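Local coordinates for Ice-binding protein (Leucosporidium, PDB 3UYU) that binds to the surface of ice crystals and inhibits their growth, conferring freeze tolerance with low thermal hysteresis activity, at residues P100-L105 / T114-L119; V6-A11 / E88-Q93. The protein carries 2 engineered substitutions. All coordinates share one frame; numbering follows the deposited sequence.

Contact 1: P100-L105 / T114-L119; sequences PDFLEL and TLVPGL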
ATOM      1  N   PRO A 100     -23.179 -15.973  -2.133  1.00 20.70           N
ATOM      2  CA  PRO A 100     -22.748 -16.517  -3.384  1.00 20.44           C
ATOM      3  C   PRO A 100     -23.915 -16.644  -4.342  1.00 20.60           C
ATOM      4  O   PRO A 100     -25.068 -16.910  -3.930  1.00 19.28           O
ATOM      5  CB  PRO A 100     -22.186 -17.901  -3.031  1.00 20.94           C
ATOM      6  CG  PRO A 100     -22.858 -18.260  -1.691  1.00 21.72           C
ATOM      7  CD  PRO A 100     -22.954 -16.920  -1.004  1.00 21.56           C
ATOM      8  N   ASP A 101     -23.626 -16.433  -5.626  1.00 18.70           N
ATOM      9  CA  ASP A 101     -24.596 -16.701  -6.657  1.00 18.69           C
ATOM     10  C   ASP A 101     -24.676 -18.156  -6.990  1.00 18.19           C
ATOM     11  O   ASP A 101     -25.717 -18.653  -7.493  1.00 20.15           O
ATOM     12  CB  ASP A 101     -24.198 -15.861  -7.894  1.00 17.99           C
ATOM     13  CG  ASP A 101     -24.318 -14.395  -7.636  1.00 20.80           C
ATOM     14  OD1 ASP A 101     -25.455 -13.944  -7.307  1.00 20.52           O
ATOM     15  OD2 ASP A 101     -23.271 -13.651  -7.654  1.00 20.08           O
ATOM     16  N   PHE A 102     -23.552 -18.853  -6.805  1.00 18.82           N
ATOM     17  CA  PHE A 102     -23.424 -20.277  -7.066  1.00 18.03           C
ATOM     18  C   PHE A 102     -22.715 -20.906  -5.888  1.00 18.85           C
ATOM     19  O   PHE A 102     -21.650 -20.427  -5.436  1.00 18.92           O
ATOM     20  CB  PHE A 102     -22.667 -20.543  -8.385  1.00 18.05           C
ATOM     21  CG  PHE A 102     -23.321 -19.903  -9.556  1.00 18.79           C
ATOM     22  CD1 PHE A 102     -24.326 -20.563 -10.265  1.00 23.44           C
ATOM     23  CD2 PHE A 102     -22.989 -18.583  -9.927  1.00 20.98           C
ATOM     24  CE1 PHE A 102     -24.968 -19.915 -11.323  1.00 25.93           C
ATOM     25  CE2 PHE A 102     -23.620 -17.945 -10.989  1.00 23.86           C
ATOM     26  CZ  PHE A 102     -24.614 -18.639 -11.692  1.00 25.92           C
ATOM     27  N   LEU A 103     -23.313 -21.988  -5.405  1.00 18.66           N
ATOM     28  CA  LEU A 103     -22.796 -22.787  -4.303  1.00 19.00           C
ATOM     29  C   LEU A 103     -22.635 -24.254  -4.685  1.00 18.21           C
ATOM     30  O   LEU A 103     -23.581 -24.994  -5.032  1.00 18.94           O
ATOM     31  CB  LEU A 103     -23.681 -22.619  -3.096  1.00 16.84           C
ATOM     32  CG  LEU A 103     -23.218 -23.149  -1.711  1.00 22.22           C
ATOM     33  CD1 LEU A 103     -21.734 -22.837  -1.376  1.00 22.10           C
ATOM     34  CD2 LEU A 103     -24.167 -22.769  -0.588  1.00 23.22           C
ATOM     35  N   GLU A 104     -21.403 -24.684  -4.584  1.00 17.81           N
ATOM     36  CA  GLU A 104     -21.002 -26.020  -4.968  1.00 17.27           C
ATOM     37  C   GLU A 104     -21.356 -26.365  -6.428  1.00 18.02           C
ATOM     38  O   GLU A 104     -21.730 -27.486  -6.734  1.00 18.00           O
ATOM     39  CB  GLU A 104     -21.602 -27.090  -4.020  1.00 17.59           C
ATOM     40  CG  GLU A 104     -21.562 -26.694  -2.542  1.00 20.55           C
ATOM     41  CD  GLU A 104     -20.108 -26.564  -1.946  1.00 23.09           C
ATOM     42  OE1 GLU A 104     -19.113 -26.783  -2.640  1.00 19.27           O
ATOM     43  OE2 GLU A 104     -19.970 -26.231  -0.751  1.00 25.89           O
ATOM     44  N   LEU A 105     -21.105 -25.437  -7.367  1.00 16.73           N
ATOM     45  CA  LEU A 105     -21.478 -25.718  -8.775  1.00 17.06           C
ATOM     46  C   LEU A 105     -20.703 -26.932  -9.271  1.00 16.61           C
ATOM     47  O   LEU A 105     -19.495 -27.062  -9.085  1.00 17.37           O
ATOM     48  CB  LEU A 105     -21.174 -24.469  -9.614  1.00 16.41           C
ATOM     49  CG  LEU A 105     -21.423 -24.623 -11.097  1.00 18.98           C
ATOM     50  CD1 LEU A 105     -22.919 -24.699 -11.447  1.00 19.39           C
ATOM     51  CD2 LEU A 105     -20.740 -23.435 -11.792  1.00 21.95           C
ATOM     52  N   THR A 114     -19.752 -22.573 -19.078  1.00 14.01           N
ATOM     53  CA  THR A 114     -19.680 -21.165 -19.485  1.00 15.99           C
ATOM     54  C   THR A 114     -20.194 -20.372 -18.317  1.00 16.39           C
ATOM     55  O   THR A 114     -21.339 -20.557 -17.918  1.00 17.19           O
ATOM     56  CB  THR A 114     -20.551 -20.898 -20.718  1.00 16.93           C
ATOM     57  OG1 THR A 114     -20.042 -21.595 -21.835  1.00 16.48           O
ATOM     58  CG2 THR A 114     -20.663 -19.399 -21.021  1.00 19.53           C
ATOM     59  N   LEU A 115     -19.372 -19.489 -17.751  1.00 15.00           N
ATOM     60  CA  LEU A 115     -19.718 -18.885 -16.474  1.00 15.84           C
ATOM     61  C   LEU A 115     -20.123 -17.445 -16.633  1.00 15.30           C
ATOM     62  O   LEU A 115     -19.347 -16.625 -17.138  1.00 14.92           O
ATOM     63  CB  LEU A 115     -18.548 -18.993 -15.507  1.00 16.23           C
ATOM     64  CG  LEU A 115     -18.002 -20.385 -15.269  1.00 17.29           C
ATOM     65  CD1 LEU A 115     -16.854 -20.218 -14.298  1.00 16.57           C
ATOM     66  CD2 LEU A 115     -19.135 -21.217 -14.691  1.00 21.27           C
ATOM     67  N   VAL A 116     -21.352 -17.140 -16.274  1.00 16.94           N
ATOM     68  CA  VAL A 116     -21.789 -15.763 -16.161  1.00 16.47           C
ATOM     69  C   VAL A 116     -21.097 -15.029 -15.003  1.00 14.39           C
ATOM     70  O   VAL A 116     -20.624 -15.669 -14.021  1.00 15.70           O
ATOM     71  CB  VAL A 116     -23.327 -15.601 -16.037  1.00 17.47           C
ATOM     72  CG1 VAL A 116     -24.008 -16.313 -17.172  1.00 23.06           C
ATOM     73  CG2 VAL A 116     -23.836 -16.103 -14.680  1.00 19.48           C
ATOM     74  N   PRO A 117     -21.052 -13.694 -15.040  1.00 13.44           N
ATOM     75  CA  PRO A 117     -20.496 -12.934 -13.878  1.00 12.86           C
ATOM     76  C   PRO A 117     -21.151 -13.225 -12.529  1.00 14.31           C
ATOM     77  O   PRO A 117     -22.353 -13.539 -12.480  1.00 16.40           O
ATOM     78  CB  PRO A 117     -20.720 -11.437 -14.258  1.00 12.54           C
ATOM     79  CG  PRO A 117     -20.723 -11.496 -15.814  1.00 13.74           C
ATOM     80  CD  PRO A 117     -21.616 -12.766 -16.046  1.00 13.62           C
ATOM     81  N   GLY A 118     -20.359 -13.202 -11.474  1.00 13.41           N
ATOM     82  CA  GLY A 118     -20.972 -13.405 -10.149  1.00 14.26           C
ATOM     83  C   GLY A 118     -19.971 -13.969  -9.186  1.00 13.30           C
ATOM     84  O   GLY A 118     -18.757 -14.043  -9.464  1.00 13.29           O
ATOM     85  N   LEU A 119     -20.496 -14.301  -7.999  1.00 13.65           N
ATOM     86  CA  LEU A 119     -19.753 -14.864  -6.894  1.00 15.48           C
ATOM     87  C   LEU A 119     -20.000 -16.357  -6.787  1.00 14.59           C
ATOM     88  O   LEU A 119     -21.146 -16.771  -6.641  1.00 14.80           O
ATOM     89  CB  LEU A 119     -20.217 -14.210  -5.633  1.00 15.74           C
ATOM     90  CG  LEU A 119     -19.357 -14.205  -4.368  1.00 17.51           C
ATOM     91  CD1 LEU A 119     -20.023 -13.990  -3.041  1.00 16.35           C
ATOM     92  CD2 LEU A 119     -17.827 -14.532  -4.370  1.00 17.11           C
TER
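The ring of Phe-102 meets Val-116 obliquely, with CZ 4.0 Å from Val-116 CG2 and the two side chains crossing at about a right angle. The ring of Tyr-120 from strand 118-122 stacks against that of Phe-102. The other flat group, the carboxylate of Asp-101, reaches the opposing backbone with one oxygen. This is the end of the right-handed beta-helix where strand 102-103 runs parallel to strand 118-122, both belonging to the coiled parallel strands of the ice-binding fold. With CG of Asp-101 anti to its own carbonyl carbon (chi1 -66°), OD2 turns its anti lone pair to the amide of Leu-119, and the bond from Leu-119 N to Asp-101 OD2 is 2.9 Å long and almost straight at 173°. The same residue returns the grip: Leu-119 O accepts from Asp-101 N at 2.7 Å and from Phe-102 N at 3.2 Å, the second donor lying in the carbonyl plane and the first tilted somewhat from it. Three bonds thus fasten the backbone N and O of Leu-119 to Asp-101 and Phe-102, where strand 102-103 begins. Gly-118 CA lies 3.4 Å from Asp-101 OD2, where a beta carbon would clash with the carboxylate; the backbone conformation of Gly-118 alone already disfavours a side chain. The side chain of Leu-119 also covers Pro-100 and continues onto Val-143 of the next coil. Beyond strand 102-103, Leu-105 and Leu-115 of strand 113-115 slide past each other in opposite directions, their CD2 atoms touching at 4.0 Å.

Contact 2: V6-A11 / E88-Q93; sequences VELGVA and ETAYNQ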
ATOM      1  N   VAL A   6     -11.705  -6.897  -6.783  1.00 10.83           N
ATOM      2  CA  VAL A   6     -10.771  -7.079  -5.652  1.00 11.40           C
ATOM      3  C   VAL A   6      -9.572  -6.132  -5.787  1.00 11.83           C
ATOM      4  O   VAL A   6      -8.798  -6.197  -6.774  1.00 12.72           O
ATOM      5  CB  VAL A   6     -10.290  -8.557  -5.618  1.00 11.47           C
ATOM      6  CG1 VAL A   6      -9.224  -8.761  -4.520  1.00 13.03           C
ATOM      7  CG2 VAL A   6     -11.488  -9.490  -5.402  1.00 13.85           C
ATOM      8  N   GLU A   7      -9.372  -5.283  -4.770  1.00 11.84           N
ATOM      9  CA  GLU A   7      -8.385  -4.243  -4.810  1.00 12.06           C
ATOM     10  C   GLU A   7      -7.022  -4.814  -4.438  1.00 11.27           C
ATOM     11  O   GLU A   7      -6.824  -5.370  -3.344  1.00 11.76           O
ATOM     12  CB  GLU A   7      -8.794  -3.113  -3.812  1.00 13.08           C
ATOM     13  CG  GLU A   7      -7.757  -2.058  -3.659  1.00 18.74           C
ATOM     14  CD  GLU A   7      -7.403  -1.414  -5.020  1.00 22.51           C
ATOM     15  OE1 GLU A   7      -8.384  -1.043  -5.733  1.00 31.47           O
ATOM     16  OE2 GLU A   7      -6.201  -1.309  -5.422  1.00 22.39           O
ATOM     17  N   LEU A   8      -6.088  -4.692  -5.367  1.00 10.03           N
ATOM     18  CA  LEU A   8      -4.750  -5.322  -5.169  1.00  9.16           C
ATOM     19  C   LEU A   8      -3.680  -4.395  -4.584  1.00  9.94           C
ATOM     20  O   LEU A   8      -2.635  -4.888  -4.155  1.00 11.15           O
ATOM     21  CB  LEU A   8      -4.222  -5.915  -6.498  1.00  9.52           C
ATOM     22  CG  LEU A   8      -5.191  -6.871  -7.164  1.00  9.92           C
ATOM     23  CD1 LEU A   8      -4.509  -7.235  -8.547  1.00 14.10           C
ATOM     24  CD2 LEU A   8      -5.398  -8.127  -6.329  1.00 12.66           C
ATOM     25  N   GLY A   9      -3.893  -3.051  -4.604  1.00 10.72           N
ATOM     26  CA  GLY A   9      -2.841  -2.211  -4.073  1.00  9.64           C
ATOM     27  C   GLY A   9      -1.556  -2.357  -4.850  1.00 10.89           C
ATOM     28  O   GLY A   9      -1.549  -2.509  -6.142  1.00 11.33           O
ATOM     29  N   VAL A  10      -0.455  -2.439  -4.123  1.00 10.40           N
ATOM     30  CA  VAL A  10       0.815  -2.466  -4.717  1.00 10.06           C
ATOM     31  C   VAL A  10       1.012  -3.833  -5.420  1.00 10.74           C
ATOM     32  O   VAL A  10       1.906  -3.957  -6.252  1.00 11.05           O
ATOM     33  CB  VAL A  10       1.927  -2.251  -3.605  1.00 12.47           C
ATOM     34  CG1 VAL A  10       3.337  -2.349  -4.184  1.00 13.94           C
ATOM     35  CG2 VAL A  10       1.768  -0.800  -3.051  1.00 13.86           C
ATOM     36  N   ALA A  11       0.195  -4.833  -5.070  1.00 11.47           N
ATOM     37  CA  ALA A  11       0.373  -6.126  -5.671  1.00 10.97           C
ATOM     38  C   ALA A  11      -0.016  -6.110  -7.160  1.00 12.50           C
ATOM     39  O   ALA A  11       0.363  -7.037  -7.890  1.00 12.59           O
ATOM     40  CB  ALA A  11      -0.404  -7.194  -4.918  1.00  9.76           C
ATOM     41  N   GLU A  88      -2.343  -9.933   0.806  1.00 10.35           N
ATOM     42  CA  GLU A  88      -3.101 -10.631   1.879  1.00 11.84           C
ATOM     43  C   GLU A  88      -4.493  -9.970   2.071  1.00  8.38           C
ATOM     44  O   GLU A  88      -5.514 -10.663   2.293  1.00 11.71           O
ATOM     45  CB  GLU A  88      -2.321 -10.519   3.216  1.00 11.76           C
ATOM     46  CG  GLU A  88      -1.979 -11.673   4.005  1.00 28.45           C
ATOM     47  CD  GLU A  88      -0.600 -12.034   3.590  1.00 33.25           C
ATOM     48  OE1 GLU A  88       0.388 -12.110   4.394  1.00 35.09           O
ATOM     49  OE2 GLU A  88      -0.528 -12.162   2.372  1.00 37.67           O
ATOM     50  N   THR A  89      -4.531  -8.618   2.052  1.00 10.58           N
ATOM     51  CA  THR A  89      -5.784  -7.900   2.202  1.00  9.53           C
ATOM     52  C   THR A  89      -6.727  -8.312   1.029  1.00 10.92           C
ATOM     53  O   THR A  89      -7.890  -8.540   1.242  1.00 12.06           O
ATOM     54  CB  THR A  89      -5.499  -6.394   2.222  1.00 10.17           C
ATOM     55  OG1 THR A  89      -4.737  -6.137   3.418  1.00 11.26           O
ATOM     56  CG2 THR A  89      -6.805  -5.577   2.157  1.00 10.00           C
ATOM     57  N   ALA A  90      -6.196  -8.417  -0.178  1.00 12.02           N
ATOM     58  CA  ALA A  90      -6.977  -8.906  -1.331  1.00  9.81           C
ATOM     59  C   ALA A  90      -7.500 -10.314  -1.175  1.00 10.04           C
ATOM     60  O   ALA A  90      -8.678 -10.569  -1.466  1.00 12.42           O
ATOM     61  CB  ALA A  90      -6.156  -8.759  -2.640  1.00  9.18           C
ATOM     62  N   TYR A  91      -6.647 -11.258  -0.752  1.00 11.85           N
ATOM     63  CA  TYR A  91      -7.079 -12.610  -0.485  1.00 11.47           C
ATOM     64  C   TYR A  91      -8.286 -12.601   0.454  1.00 11.71           C
ATOM     65  O   TYR A  91      -9.285 -13.251   0.223  1.00 12.01           O
ATOM     66  CB  TYR A  91      -5.903 -13.412   0.144  1.00 11.71           C
ATOM     67  CG  TYR A  91      -6.287 -14.822   0.470  1.00 10.81           C
ATOM     68  CD1 TYR A  91      -6.034 -15.828  -0.468  1.00 13.33           C
ATOM     69  CD2 TYR A  91      -6.938 -15.155   1.671  1.00 13.14           C
ATOM     70  CE1 TYR A  91      -6.415 -17.116  -0.228  1.00 12.00           C
ATOM     71  CE2 TYR A  91      -7.312 -16.484   1.943  1.00 14.42           C
ATOM     72  CZ  TYR A  91      -7.025 -17.456   0.971  1.00 16.53           C
ATOM     73  OH  TYR A  91      -7.401 -18.750   1.193  1.00 17.03           O
ATOM     74  N   ASN A  92      -8.172 -11.846   1.539  1.00 12.52           N
ATOM     75  CA  ASN A  92      -9.232 -11.769   2.555  1.00 13.06           C
ATOM     76  C   ASN A  92     -10.496 -11.124   2.041  1.00 12.14           C
ATOM     77  O   ASN A  92     -11.605 -11.564   2.371  1.00 13.90           O
ATOM     78  CB  ASN A  92      -8.689 -11.050   3.786  1.00 13.72           C
ATOM     79  CG  ASN A  92      -7.622 -11.861   4.539  1.00 14.48           C
ATOM     80  OD1 ASN A  92      -7.524 -13.121   4.409  1.00 18.59           O
ATOM     81  ND2 ASN A  92      -6.850 -11.172   5.377  1.00 17.36           N
ATOM     82  N   GLN A  93     -10.351 -10.079   1.215  1.00 12.59           N
ATOM     83  CA  GLN A  93     -11.500  -9.438   0.604  1.00 12.33           C
ATOM     84  C   GLN A  93     -12.224 -10.465  -0.251  1.00 12.13           C
ATOM     85  O   GLN A  93     -13.438 -10.600  -0.173  1.00 12.99           O
ATOM     86  CB  GLN A  93     -11.086  -8.207  -0.206  1.00  9.72           C
ATOM     87  CG  GLN A  93     -12.308  -7.542  -0.826  1.00 13.52           C
ATOM     88  CD  GLN A  93     -11.985  -6.399  -1.786  1.00 15.19           C
ATOM     89  OE1 GLN A  93     -10.900  -6.295  -2.314  1.00 15.06           O
ATOM     90  NE2 GLN A  93     -12.990  -5.603  -2.097  1.00 18.26           N
TER
HETATM   91  O   HOH W   1      -8.542  -5.717  -1.091  1.00 13.59           O
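Gln-93 and Ala-90, one turn apart on helix 76-96, both direct their side chains at the loop of residues 6-11, which runs along the helix flanking the beta-helix of this ice-binding fold. Gln-93 is extended, its CG anti to the backbone N (chi1 -179°), and this stretch carries the amide oxygen to the loop backbone, where Glu-7 N donates to Gln-93 OE1 at 3.1 Å. The donor stands 16° from the plane of the amide carbonyl. A water donates both to Gln-93 OE1 and to Glu-7 O, so the side-chain oxygen holds the backbone of Glu-7 directly at its N-H and through the water at its carbonyl. Were Gln-93 replaced by an alanine, Glu-7 N would probably lose this acceptor and the water one of its two anchors. Beside this polar grip, the methyl of Ala-90 packs against the loop: CB lies 3.6 Å from Val-6 CG1 and 3.5 Å from Glu-7 O. Leu-8 starts away from the helix, but its CD2 swings back to the same methyl. Leu-190 of strand 188-191 touches both Val-6 and Ala-90, joining loop, helix and beta-helix wall. The chain of Glu-7 bends at chi2 (57°) and reaches forward along its own loop, where Gly-9 N donates to Glu-7 OE2 at 3.0 Å.

In the fold
The two contacts hold different elements and do not touch; their centres are 21 Å apart, with nearest atoms about 7 Å away. Contact 1 is partly buried and joins neighbouring coils at one end of the beta-helix, whereas contact 2 is a surface contact between the N-terminal loop and helix 76-96, nearer the centre of the chain. They follow in series, since that helix leads on to strand 102-103, and Phe-97, just beyond it, touches both Leu-119 and Val-6. Contact 1 relies on direct backbone and carboxylate bonds where one strand begins beside the next, backed by bulky apolar groups; contact 2 uses one side-chain amide, a bridging water and a small methyl.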